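Local coordinates for protein putative 5-dehydro-2-deoxygluconokinase (Bacillus halodurans C-125, PDB 2QCV) that probably phosphorylates 5-dehydro-2-deoxy-D-gluconate with ATP, a step in the breakdown of myo-inositol to acetyl-CoA, at residues A[20-25]-A[74-79]; A[62-67]-A[134-139]; A[171-176]-A[202-207]; A[185-190]-A[213-218]. All blocks are in the same frame, centred on the assembly; numbering follows the deposited sequence.

Interaction 1. Residues A[20-25]-A[74-79]; sequences ACIDLN and RFIESY
I76 is the bump of this contact, and A20, C21 and I22 form the hollow it fills. The setting is the lid of a PfkB (ribokinase-like) kinase: strand 21-26 belongs to the small four-stranded sheet, while helix 71-82 follows a strand of the large central sheet. The two segments run almost perpendicular, at 94°, with their axes 9.0 Å apart, and the helix meets the strand through two consecutive residues, F75 and I76. The two branches of I76 divide the hollow between them. CG2 rests on the methyl of A20, with I76 CG2 to A20 CB at 3.7 Å, while the longer branch reaches toward the backbone and brings CD1 to 3.6 Å from A20 O, with the carbonyl of C21 close beside it. The bump that answers from the strand is the tip of I22. Its chain folds at the second torsion (chi2 -63°), which carries CD1 into the notch between the two helix side chains, 4.0 Å from I76 CG1. Around the notch, K41 makes a cation-pi contact with the F75 ring, and M37 of the second subunit also packs on F75, placing the lid junction beside a subunit interface. On the F75 side of the notch, I22 CD1 meets the ring at its edge, near the ring plane, 3.7 Å from F75 CD2.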
loop_
_atom_site.group_PDB
_atom_site.type_symbol
_atom_site.label_atom_id
_atom_site.label_comp_id
_atom_site.label_asym_id
_atom_site.label_seq_id
_atom_site.Cartn_x
_atom_site.Cartn_y
_atom_site.Cartn_z
ATOM N N ALA A 20 23.424 0.905 1.325
ATOM C CA ALA A 20 24.407 0.025 0.706
ATOM C C ALA A 20 23.600 -0.924 -0.169
ATOM O O ALA A 20 22.683 -1.610 0.320
ATOM C CB ALA A 20 25.215 -0.743 1.736
ATOM N N CYS A 21 23.857 -0.901 -1.478
ATOM C CA CYS A 21 23.059 -1.706 -2.376
ATOM C C CYS A 21 23.954 -2.407 -3.403
ATOM O O CYS A 21 25.161 -2.490 -3.238
ATOM C CB CYS A 21 21.997 -0.818 -3.032
ATOM S SG CYS A 21 22.672 0.418 -4.028
ATOM N N ILE A 22 23.329 -2.960 -4.428
ATOM C CA ILE A 22 24.040 -3.628 -5.521
ATOM C C ILE A 22 24.041 -2.748 -6.752
ATOM O O ILE A 22 22.992 -2.293 -7.220
ATOM C CB ILE A 22 23.380 -4.960 -5.869
ATOM C CG1 ILE A 22 23.422 -5.896 -4.641
ATOM C CG2 ILE A 22 24.085 -5.652 -7.117
ATOM C CD1 ILE A 22 24.847 -6.249 -4.236
ATOM N N ASP A 23 25.229 -2.551 -7.299
ATOM C CA ASP A 23 25.382 -1.977 -8.626
ATOM C C ASP A 23 25.693 -3.124 -9.602
ATOM O O ASP A 23 26.513 -4.017 -9.324
ATOM C CB ASP A 23 26.518 -0.974 -8.662
ATOM C CG ASP A 23 26.160 0.372 -8.035
ATOM O OD1 ASP A 23 25.015 0.577 -7.584
ATOM O OD2 ASP A 23 27.066 1.214 -8.001
ATOM N N LEU A 24 25.013 -3.093 -10.734
ATOM C CA LEU A 24 25.216 -4.052 -11.813
ATOM C C LEU A 24 25.704 -3.224 -13.000
ATOM O O LEU A 24 24.945 -2.551 -13.681
ATOM C CB LEU A 24 23.936 -4.825 -12.076
ATOM C CG LEU A 24 23.618 -5.812 -10.920
ATOM C CD1 LEU A 24 22.153 -6.199 -10.815
ATOM C CD2 LEU A 24 24.483 -7.026 -11.040
ATOM N N ASN A 25 27.008 -3.281 -13.192
ATOM C CA ASN A 25 27.687 -2.515 -14.191
ATOM C C ASN A 25 27.852 -3.246 -15.512
ATOM O O ASN A 25 28.354 -4.346 -15.560
ATOM C CB ASN A 25 29.060 -2.134 -13.660
ATOM C CG ASN A 25 28.958 -1.239 -12.443
ATOM O OD1 ASN A 25 29.446 -1.586 -11.371
ATOM N ND2 ASN A 25 28.257 -0.111 -12.588
ATOM N N ARG A 74 24.279 -10.422 2.069
ATOM C CA ARG A 74 25.481 -11.058 2.609
ATOM C C ARG A 74 26.727 -10.710 1.826
ATOM O O ARG A 74 27.809 -10.571 2.405
ATOM C CB ARG A 74 25.314 -12.563 2.713
ATOM C CG ARG A 74 24.242 -12.936 3.676
ATOM C CD ARG A 74 24.214 -14.412 3.961
ATOM N NE ARG A 74 23.752 -15.236 2.836
ATOM C CZ ARG A 74 22.478 -15.527 2.568
ATOM N NH1 ARG A 74 21.488 -15.065 3.309
ATOM N NH2 ARG A 74 22.200 -16.318 1.550
ATOM N N PHE A 75 26.595 -10.544 0.513
ATOM C CA PHE A 75 27.701 -10.036 -0.276
ATOM C C PHE A 75 28.142 -8.637 0.149
ATOM O O PHE A 75 29.347 -8.363 0.259
ATOM C CB PHE A 75 27.373 -10.038 -1.763
ATOM C CG PHE A 75 28.316 -9.224 -2.581
ATOM C CD1 PHE A 75 29.602 -9.672 -2.847
ATOM C CD2 PHE A 75 27.918 -7.966 -3.075
ATOM C CE1 PHE A 75 30.477 -8.898 -3.578
ATOM C CE2 PHE A 75 28.783 -7.190 -3.820
ATOM C CZ PHE A 75 30.057 -7.642 -4.079
ATOM N N ILE A 76 27.176 -7.752 0.341
ATOM C CA ILE A 76 27.458 -6.368 0.745
ATOM C C ILE A 76 28.217 -6.400 2.075
ATOM O O ILE A 76 29.250 -5.753 2.208
ATOM C CB ILE A 76 26.169 -5.533 0.891
ATOM C CG1 ILE A 76 25.587 -5.132 -0.483
ATOM C CG2 ILE A 76 26.428 -4.243 1.682
ATOM C CD1 ILE A 76 24.102 -4.812 -0.495
ATOM N N GLU A 77 27.733 -7.177 3.043
ATOM C CA GLU A 77 28.418 -7.242 4.348
ATOM C C GLU A 77 29.827 -7.806 4.201
ATOM O O GLU A 77 30.778 -7.274 4.751
ATOM C CB GLU A 77 27.624 -8.093 5.357
ATOM C CG GLU A 77 28.176 -8.063 6.794
ATOM C CD GLU A 77 29.406 -8.928 7.018
ATOM O OE1 GLU A 77 29.567 -10.000 6.345
ATOM O OE2 GLU A 77 30.252 -8.535 7.872
ATOM N N SER A 78 29.963 -8.901 3.454
ATOM C CA SER A 78 31.244 -9.554 3.305
ATOM C C SER A 78 32.264 -8.706 2.563
ATOM O O SER A 78 33.448 -8.693 2.929
ATOM C CB SER A 78 31.059 -10.914 2.634
ATOM O OG SER A 78 30.209 -11.705 3.447
ATOM N N TYR A 79 31.815 -8.008 1.517
ATOM C CA TYR A 79 32.670 -7.115 0.758
ATOM C C TYR A 79 33.153 -5.932 1.612
ATOM O O TYR A 79 34.350 -5.626 1.660
ATOM C CB TYR A 79 31.950 -6.559 -0.483
ATOM C CG TYR A 79 32.893 -5.699 -1.300
ATOM C CD1 TYR A 79 33.760 -6.268 -2.218
ATOM C CD2 TYR A 79 32.972 -4.337 -1.098
ATOM C CE1 TYR A 79 34.660 -5.488 -2.930
ATOM C CE2 TYR A 79 33.869 -3.558 -1.797
ATOM C CZ TYR A 79 34.718 -4.146 -2.707
ATOM O OH TYR A 79 35.594 -3.355 -3.417
#

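Interaction 2. Residues A[62-67]-A[134-139]; sequences GFIGKI and AYIRRS
The Y135 ring meets strand 61-67 with its rim. Near the ring plane, at one edge, lies I64 CG1, 3.9 Å from Y135 CD2; the backbone nitrogen of F63 is also in plane, near the hydroxyl end, and R138 NH2 comes to the edge from the ring's own segment. F63 O approaches more obliquely, 3.6 Å from Y135 CE2. Outside the two segments, the ring of F12 meets that of Y135 with the planes about 70° apart. The phenol is extended toward the strand because CG stands anti to the backbone N of Y135 (chi1 -171°), and its hydroxyl ends beside G62 and F63, near the start of the strand. There F63 N donates a hydrogen bond to Y135 OH, 3.1 Å long and bent to 151° at the hydrogen. G62 makes the close approach possible: its CA is 3.2 Å from Y135 OH, on the side where a side chain would point at the oxygen.

In the large central sheet of the PfkB fold, strand 61-67 lies beside strand 12-17, which has strand 139-145 on its other flank. The short helix 133-136 and the type I turn from I136 to S139 lead into that last strand, so the contact reaches across one intervening strand. A second, wholly apolar point lies next to the tyrosine. I64 and Y135 slide past each other in opposite directions, whereas I64 and I136 meet at about a right angle, with I64 CD1 set 3.7 Å from I136 CG1.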
loop_
_atom_site.group_PDB
_atom_site.type_symbol
_atom_site.label_atom_id
_atom_site.label_comp_id
_atom_site.label_asym_id
_atom_site.label_seq_id
_atom_site.Cartn_x
_atom_site.Cartn_y
_atom_site.Cartn_z
ATOM N N GLY A 62 33.041 3.054 9.561
ATOM C CA GLY A 62 31.912 2.242 9.985
ATOM C C GLY A 62 30.666 2.649 9.243
ATOM O O GLY A 62 30.689 3.577 8.420
ATOM N N PHE A 63 29.563 1.953 9.525
ATOM C CA PHE A 63 28.355 2.087 8.717
ATOM C C PHE A 63 27.117 1.740 9.540
ATOM O O PHE A 63 27.123 0.768 10.311
ATOM C CB PHE A 63 28.415 1.173 7.467
ATOM C CG PHE A 63 27.494 1.613 6.339
ATOM C CD1 PHE A 63 27.866 2.592 5.481
ATOM C CD2 PHE A 63 26.259 1.033 6.163
ATOM C CE1 PHE A 63 27.029 2.998 4.437
ATOM C CE2 PHE A 63 25.432 1.448 5.157
ATOM C CZ PHE A 63 25.830 2.443 4.286
ATOM N N ILE A 64 26.074 2.532 9.347
ATOM C CA ILE A 64 24.734 2.265 9.889
ATOM C C ILE A 64 23.813 2.083 8.712
ATOM O O ILE A 64 23.558 3.016 7.945
ATOM C CB ILE A 64 24.217 3.381 10.822
ATOM C CG1 ILE A 64 25.206 3.586 11.997
ATOM C CG2 ILE A 64 22.792 3.040 11.358
ATOM C CD1 ILE A 64 24.997 4.881 12.759
ATOM N N GLY A 65 23.332 0.856 8.518
ATOM C CA GLY A 65 22.394 0.621 7.432
ATOM C C GLY A 65 21.708 -0.728 7.530
ATOM O O GLY A 65 22.116 -1.582 8.319
ATOM N N LYS A 66 20.655 -0.880 6.738
ATOM C CA LYS A 66 19.891 -2.108 6.688
ATOM C C LYS A 66 20.108 -2.804 5.365
ATOM O O LYS A 66 20.131 -2.165 4.298
ATOM C CB LYS A 66 18.431 -1.842 6.933
ATOM C CG LYS A 66 17.528 -3.071 6.893
ATOM C CD LYS A 66 16.168 -2.852 7.558
ATOM C CE LYS A 66 16.243 -2.953 9.096
ATOM N NZ LYS A 66 14.905 -2.609 9.737
ATOM N N ILE A 67 20.300 -4.114 5.474
ATOM C CA ILE A 67 20.576 -4.982 4.326
ATOM C C ILE A 67 19.563 -6.150 4.283
ATOM O O ILE A 67 18.975 -6.525 5.294
ATOM C CB ILE A 67 22.034 -5.536 4.362
ATOM C CG1 ILE A 67 22.314 -6.324 5.649
ATOM C CG2 ILE A 67 23.057 -4.409 4.150
ATOM C CD1 ILE A 67 23.682 -7.080 5.721
ATOM N N ALA A 134 26.096 4.599 21.161
ATOM C CA ALA A 134 27.407 4.090 21.568
ATOM C C ALA A 134 28.332 3.870 20.378
ATOM O O ALA A 134 29.547 3.973 20.511
ATOM C CB ALA A 134 27.263 2.768 22.393
ATOM N N TYR A 135 27.752 3.639 19.202
ATOM C CA TYR A 135 28.533 3.431 17.994
ATOM C C TYR A 135 28.911 4.772 17.414
ATOM O O TYR A 135 30.068 5.048 17.162
ATOM C CB TYR A 135 27.712 2.669 16.988
ATOM C CG TYR A 135 28.453 2.187 15.773
ATOM C CD1 TYR A 135 29.605 1.447 15.870
ATOM C CD2 TYR A 135 27.963 2.453 14.499
ATOM C CE1 TYR A 135 30.233 0.953 14.717
ATOM C CE2 TYR A 135 28.603 1.992 13.381
ATOM C CZ TYR A 135 29.711 1.226 13.489
ATOM O OH TYR A 135 30.286 0.751 12.327
ATOM N N ILE A 136 27.921 5.620 17.212
ATOM C CA ILE A 136 28.158 6.963 16.651
ATOM C C ILE A 136 29.219 7.759 17.418
ATOM O O ILE A 136 30.119 8.361 16.829
ATOM C CB ILE A 136 26.814 7.753 16.576
ATOM C CG1 ILE A 136 25.888 7.114 15.536
ATOM C CG2 ILE A 136 27.040 9.256 16.305
ATOM C CD1 ILE A 136 24.435 7.721 15.500
ATOM N N ARG A 137 29.168 7.727 18.745
ATOM C CA ARG A 137 30.119 8.498 19.520
ATOM C C ARG A 137 31.592 8.073 19.431
ATOM O O ARG A 137 32.440 8.801 19.912
ATOM C CB ARG A 137 29.701 8.581 20.969
ATOM C CG ARG A 137 29.838 7.321 21.705
ATOM C CD ARG A 137 29.180 7.482 23.070
ATOM N NE ARG A 137 29.325 6.259 23.833
ATOM C CZ ARG A 137 28.470 5.847 24.776
ATOM N NH1 ARG A 137 27.381 6.551 25.087
ATOM N NH2 ARG A 137 28.694 4.698 25.395
ATOM N N ARG A 138 31.873 6.931 18.808
ATOM C CA ARG A 138 33.249 6.463 18.585
ATOM C C ARG A 138 33.874 7.023 17.336
ATOM O O ARG A 138 34.987 6.648 16.970
ATOM C CB ARG A 138 33.223 4.950 18.434
ATOM C CG ARG A 138 32.557 4.324 19.609
ATOM C CD ARG A 138 33.070 2.980 19.912
ATOM N NE ARG A 138 32.404 1.929 19.218
ATOM C CZ ARG A 138 33.004 0.948 18.543
ATOM N NH1 ARG A 138 34.325 0.862 18.387
ATOM N NH2 ARG A 138 32.244 0.043 17.992
ATOM N N SER A 139 33.155 7.902 16.664
ATOM C CA SER A 139 33.607 8.474 15.384
ATOM C C SER A 139 33.898 9.985 15.429
ATOM O O SER A 139 33.277 10.743 16.165
ATOM C CB SER A 139 32.585 8.198 14.290
ATOM O OG SER A 139 33.121 8.525 13.007
#

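Interaction 3. Residues A[171-176]-A[202-207]; sequences KVVFEL and IVIGTR
I202 lays its side chain along V173 and out to K171, and can be followed atom by atom. CB stands beside the two methyls of V173, since the two side chains lie next to each other and point the same way. CG2 touches one of these methyls, V173 CG1, at 4.2 Å. The other branch, anti to the carbonyl carbon (chi1 -54°), passes CG1 by the aliphatic part of K171 and ends with CD1 between two partners: K171 CD at 3.7 Å and V173 CG2 at 4.0 Å. Beyond that apolar stretch, K171 NZ makes a salt bridge with E235.

The backbones beneath are neighbouring parallel strands of the central sheet, the two ends of a beta-alpha-beta crossover whose helix is 186-199. Four hydrogen bonds join them in the alternating pattern of a parallel pair. I202 N gives to V172 O, F174 N to I202 O at 2.8 Å, I204 N to F174 O at 2.9 Å, and L176 N to I204 O. The middle two, each 170° at the hydrogen, are the straightest; both belong to F174, one through its N-H and one through its carbonyl.

On the face opposite I202 sit F174 and V203, with L176 just past the end of strand 171-175. L176 CD2 lies over one face of the F174 ring, toward its rim, and also packs at 3.8 Å against V203 CG1. The crossover helix reaches this face through Y193, whose ring meets that of F174 edge-to-face.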
loop_
_atom_site.group_PDB
_atom_site.type_symbol
_atom_site.label_atom_id
_atom_site.label_comp_id
_atom_site.label_asym_id
_atom_site.label_seq_id
_atom_site.Cartn_x
_atom_site.Cartn_y
_atom_site.Cartn_z
ATOM N N LYS A 171 31.199 15.343 14.359
ATOM C CA LYS A 171 30.932 16.302 13.287
ATOM C C LYS A 171 29.967 15.685 12.249
ATOM O O LYS A 171 30.203 14.571 11.767
ATOM C CB LYS A 171 32.238 16.685 12.606
ATOM C CG LYS A 171 32.153 17.918 11.722
ATOM C CD LYS A 171 33.548 18.558 11.436
ATOM C CE LYS A 171 34.367 19.054 12.670
ATOM N NZ LYS A 171 33.800 20.242 13.417
ATOM N N VAL A 172 28.917 16.424 11.893
ATOM C CA VAL A 172 27.865 15.950 10.958
ATOM C C VAL A 172 28.175 16.514 9.593
ATOM O O VAL A 172 28.253 17.743 9.423
ATOM C CB VAL A 172 26.445 16.339 11.433
ATOM C CG1 VAL A 172 25.344 15.973 10.371
ATOM C CG2 VAL A 172 26.149 15.646 12.802
ATOM N N VAL A 173 28.425 15.593 8.669
ATOM C CA VAL A 173 28.716 15.911 7.293
ATOM C C VAL A 173 27.551 15.472 6.423
ATOM O O VAL A 173 27.181 14.273 6.376
ATOM C CB VAL A 173 30.044 15.242 6.792
ATOM C CG1 VAL A 173 30.315 15.660 5.329
ATOM C CG2 VAL A 173 31.249 15.513 7.712
ATOM N N PHE A 174 26.939 16.438 5.742
ATOM C CA PHE A 174 25.746 16.177 4.941
ATOM C C PHE A 174 26.141 16.219 3.472
ATOM O O PHE A 174 26.515 17.275 2.956
ATOM C CB PHE A 174 24.669 17.233 5.256
ATOM C CG PHE A 174 23.328 17.014 4.572
ATOM C CD1 PHE A 174 22.856 15.749 4.171
ATOM C CD2 PHE A 174 22.509 18.120 4.343
ATOM C CE1 PHE A 174 21.600 15.639 3.580
ATOM C CE2 PHE A 174 21.260 18.001 3.753
ATOM C CZ PHE A 174 20.829 16.780 3.350
ATOM N N GLU A 175 26.037 15.054 2.825
ATOM C CA GLU A 175 26.293 14.911 1.411
ATOM C C GLU A 175 24.963 14.918 0.682
ATOM O O GLU A 175 24.131 14.030 0.874
ATOM C CB GLU A 175 27.082 13.623 1.168
ATOM C CG GLU A 175 28.120 13.739 0.082
ATOM C CD GLU A 175 27.533 13.889 -1.275
ATOM O OE1 GLU A 175 26.369 13.504 -1.472
ATOM O OE2 GLU A 175 28.249 14.360 -2.166
ATOM N N LEU A 176 24.761 15.892 -0.209
ATOM C CA LEU A 176 23.439 16.166 -0.706
ATOM C C LEU A 176 22.898 15.079 -1.641
ATOM O O LEU A 176 21.704 14.838 -1.592
ATOM C CB LEU A 176 23.320 17.564 -1.354
ATOM C CG LEU A 176 23.557 18.788 -0.447
ATOM C CD1 LEU A 176 23.158 20.105 -1.175
ATOM C CD2 LEU A 176 22.761 18.648 0.854
ATOM N N ILE A 202 29.161 20.367 8.223
ATOM C CA ILE A 202 29.732 20.450 6.874
ATOM C C ILE A 202 28.679 19.985 5.900
ATOM O O ILE A 202 28.070 18.923 6.101
ATOM C CB ILE A 202 31.011 19.549 6.711
ATOM C CG1 ILE A 202 32.053 19.885 7.791
ATOM C CG2 ILE A 202 31.565 19.668 5.281
ATOM C CD1 ILE A 202 33.308 18.955 7.809
ATOM N N VAL A 203 28.474 20.755 4.834
ATOM C CA VAL A 203 27.530 20.404 3.785
ATOM C C VAL A 203 28.245 20.408 2.451
ATOM O O VAL A 203 28.927 21.386 2.127
ATOM C CB VAL A 203 26.312 21.381 3.734
ATOM C CG1 VAL A 203 25.248 20.855 2.771
ATOM C CG2 VAL A 203 25.722 21.539 5.145
ATOM N N ILE A 204 28.114 19.301 1.710
ATOM C CA ILE A 204 28.817 19.095 0.432
ATOM C C ILE A 204 27.795 18.732 -0.625
ATOM O O ILE A 204 27.025 17.812 -0.414
ATOM C CB ILE A 204 29.827 17.935 0.511
ATOM C CG1 ILE A 204 30.840 18.169 1.641
ATOM C CG2 ILE A 204 30.534 17.782 -0.832
ATOM C CD1 ILE A 204 31.782 16.976 1.902
ATOM N N GLY A 205 27.778 19.442 -1.748
ATOM C CA GLY A 205 26.814 19.165 -2.815
ATOM C C GLY A 205 27.151 19.917 -4.065
ATOM O O GLY A 205 27.985 20.829 -4.033
ATOM N N THR A 206 26.521 19.531 -5.170
ATOM C CA THR A 206 26.617 20.283 -6.383
ATOM C C THR A 206 25.745 21.525 -6.294
ATOM O O THR A 206 24.799 21.596 -5.503
ATOM C CB THR A 206 26.183 19.440 -7.614
ATOM O OG1 THR A 206 24.776 19.165 -7.535
ATOM C CG2 THR A 206 26.973 18.129 -7.702
ATOM N N ARG A 207 26.006 22.497 -7.156
ATOM C CA ARG A 207 25.177 23.698 -7.209
ATOM C C ARG A 207 23.722 23.297 -7.464
ATOM O O ARG A 207 22.831 23.827 -6.855
ATOM C CB ARG A 207 25.722 24.636 -8.299
ATOM C CG ARG A 207 24.997 25.961 -8.517
ATOM C CD ARG A 207 24.985 26.844 -7.265
ATOM N NE ARG A 207 23.715 26.736 -6.535
ATOM C CZ ARG A 207 23.436 27.310 -5.368
ATOM N NH1 ARG A 207 24.340 28.070 -4.739
ATOM N NH2 ARG A 207 22.219 27.160 -4.832
#

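Interaction 4. Residues A[185-190]-A[213-218]; sequences TPEETA and LENRTE
E187 OE2, which lies 3.4 Å from N215 ND2 across the contact, is gripped by K160 of the third subunit, in a salt bridge, and by a hydrogen-bonded triethylene glycol, probably from the crystallisation liquor. The carboxylate and N215 amide planes are nearly parallel, 18° apart. With E187 CG anti to the backbone N (chi1 -159°) and the chain extended beyond it, the methylene also runs beside the amide, where N215 OD1 is 3.5 Å from E187 CG. Deeper in, A190 CB rests 3.6 Å from N215 CB, and the carbonyl oxygen of L213 also lies beside the A190 methyl.

Both partners belong to helix ends. N215, at positive phi, is the C-prime residue of a Schellman motif closing helix 207-213. T185 and E188 form a capping box at the start of helix 186-199; E188 N gives a 3.1 Å bond to T185 OG1. The first turn of one helix therefore packs against the last turn of the next and the loop toward helix 222-229, with strand 202-206 linking the two in sequence and L213 tucked against Y193 and A197 of helix 186-199.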
loop_
_atom_site.group_PDB
_atom_site.type_symbol
_atom_site.label_atom_id
_atom_site.label_comp_id
_atom_site.label_asym_id
_atom_site.label_seq_id
_atom_site.Cartn_x
_atom_site.Cartn_y
_atom_site.Cartn_z
ATOM N N THR A 185 8.216 14.817 -4.540
ATOM C CA THR A 185 8.264 16.137 -5.210
ATOM C C THR A 185 9.548 16.882 -4.799
ATOM O O THR A 185 10.125 16.596 -3.739
ATOM C CB THR A 185 7.072 17.030 -4.815
ATOM O OG1 THR A 185 7.267 17.513 -3.481
ATOM C CG2 THR A 185 5.739 16.328 -4.909
ATOM N N PRO A 186 10.038 17.805 -5.633
ATOM C CA PRO A 186 11.201 18.593 -5.231
ATOM C C PRO A 186 10.994 19.447 -3.987
ATOM O O PRO A 186 11.948 19.684 -3.281
ATOM C CB PRO A 186 11.478 19.484 -6.453
ATOM C CG PRO A 186 10.833 18.782 -7.589
ATOM C CD PRO A 186 9.622 18.120 -7.014
ATOM N N GLU A 187 9.780 19.933 -3.763
ATOM C CA GLU A 187 9.493 20.709 -2.548
ATOM C C GLU A 187 9.650 19.843 -1.287
ATOM O O GLU A 187 10.131 20.308 -0.262
ATOM C CB GLU A 187 8.114 21.376 -2.601
ATOM C CG GLU A 187 8.081 22.527 -1.640
ATOM C CD GLU A 187 6.948 23.460 -1.838
ATOM O OE1 GLU A 187 5.980 23.116 -2.545
ATOM O OE2 GLU A 187 7.018 24.541 -1.239
ATOM N N GLU A 188 9.241 18.573 -1.366
ATOM C CA GLU A 188 9.475 17.625 -0.285
ATOM C C GLU A 188 10.977 17.469 0.001
ATOM O O GLU A 188 11.418 17.513 1.153
ATOM C CB GLU A 188 8.874 16.268 -0.659
ATOM C CG GLU A 188 9.105 15.165 0.305
ATOM C CD GLU A 188 8.924 13.797 -0.352
ATOM O OE1 GLU A 188 8.990 13.705 -1.598
ATOM O OE2 GLU A 188 8.728 12.835 0.381
ATOM N N THR A 189 11.760 17.326 -1.070
ATOM C CA THR A 189 13.206 17.256 -0.921
ATOM C C THR A 189 13.718 18.526 -0.227
ATOM O O THR A 189 14.498 18.428 0.703
ATOM C CB THR A 189 13.912 16.984 -2.286
ATOM O OG1 THR A 189 13.259 15.868 -2.948
ATOM C CG2 THR A 189 15.404 16.695 -2.066
ATOM N N ALA A 190 13.268 19.702 -0.658
ATOM C CA ALA A 190 13.707 20.981 -0.061
ATOM C C ALA A 190 13.423 21.043 1.446
ATOM O O ALA A 190 14.283 21.412 2.246
ATOM C CB ALA A 190 13.036 22.172 -0.777
ATOM N N LEU A 213 17.804 21.972 -2.404
ATOM C CA LEU A 213 17.764 22.319 -0.988
ATOM C C LEU A 213 17.015 23.625 -0.732
ATOM O O LEU A 213 16.244 23.737 0.215
ATOM C CB LEU A 213 19.193 22.404 -0.463
ATOM C CG LEU A 213 19.515 22.641 1.035
ATOM C CD1 LEU A 213 20.866 22.074 1.520
ATOM C CD2 LEU A 213 19.402 24.137 1.400
ATOM N N GLU A 214 17.263 24.613 -1.585
ATOM C CA GLU A 214 16.696 25.929 -1.398
ATOM C C GLU A 214 15.325 26.065 -2.015
ATOM O O GLU A 214 14.779 27.180 -2.070
ATOM C CB GLU A 214 17.660 26.965 -1.978
ATOM C CG GLU A 214 18.990 27.029 -1.216
ATOM C CD GLU A 214 20.048 27.864 -1.958
ATOM O OE1 GLU A 214 19.679 28.783 -2.698
ATOM O OE2 GLU A 214 21.225 27.586 -1.823
ATOM N N ASN A 215 14.766 24.954 -2.517
ATOM C CA ASN A 215 13.474 24.967 -3.221
ATOM C C ASN A 215 13.452 25.884 -4.447
ATOM O O ASN A 215 12.448 26.568 -4.679
ATOM C CB ASN A 215 12.345 25.383 -2.239
ATOM C CG ASN A 215 10.949 25.017 -2.728
ATOM O OD1 ASN A 215 10.734 23.976 -3.368
ATOM N ND2 ASN A 215 9.973 25.881 -2.410
ATOM N N ARG A 216 14.548 25.908 -5.203
ATOM C CA ARG A 216 14.658 26.736 -6.400
ATOM C C ARG A 216 14.604 25.845 -7.621
ATOM O O ARG A 216 15.020 24.657 -7.579
ATOM C CB ARG A 216 15.970 27.526 -6.413
ATOM C CG ARG A 216 16.498 27.864 -5.047
ATOM C CD ARG A 216 17.813 28.620 -5.114
ATOM N NE ARG A 216 17.606 29.960 -5.621
ATOM C CZ ARG A 216 17.424 31.055 -4.887
ATOM N NH1 ARG A 216 17.459 31.039 -3.556
ATOM N NH2 ARG A 216 17.237 32.198 -5.516
ATOM N N THR A 217 14.108 26.406 -8.711
ATOM C CA THR A 217 14.117 25.695 -9.969
ATOM C C THR A 217 15.090 26.346 -10.941
ATOM O O THR A 217 15.111 25.962 -12.113
ATOM C CB THR A 217 12.708 25.668 -10.578
ATOM O OG1 THR A 217 12.189 27.000 -10.607
ATOM C CG2 THR A 217 11.774 24.773 -9.732
ATOM N N GLU A 218 15.862 27.332 -10.479
ATOM C CA GLU A 218 16.866 28.000 -11.303
ATOM C C GLU A 218 18.121 28.080 -10.473
ATOM O O GLU A 218 18.032 28.089 -9.248
ATOM C CB GLU A 218 16.425 29.407 -11.649
ATOM C CG GLU A 218 15.146 29.463 -12.466
ATOM C CD GLU A 218 15.240 28.730 -13.810
ATOM O OE1 GLU A 218 16.363 28.404 -14.297
ATOM O OE2 GLU A 218 14.170 28.500 -14.379
#

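From the N terminus, interaction 1 ties the lid strand that holds 20-25 to the helix after strand 61-67. Before that loop closes at 74-79, interaction 2 has opened on strand 61-67, closing only at 134-139; the two loops thus cross, and they touch where A20 packs on F63 and I76 on I67. Interaction 2 ties strand 61-67 to the turn before strand 139-145. Interaction 3 opens later, in series, and pairs two strands farther across that sheet. Interaction 4 starts within its crossover and closes beyond it, so these loops also cross, joined by the R207–E214 salt bridge and by L176 packing on L213. Interactions 1 and 4 lie about 31 Å apart, centre to centre.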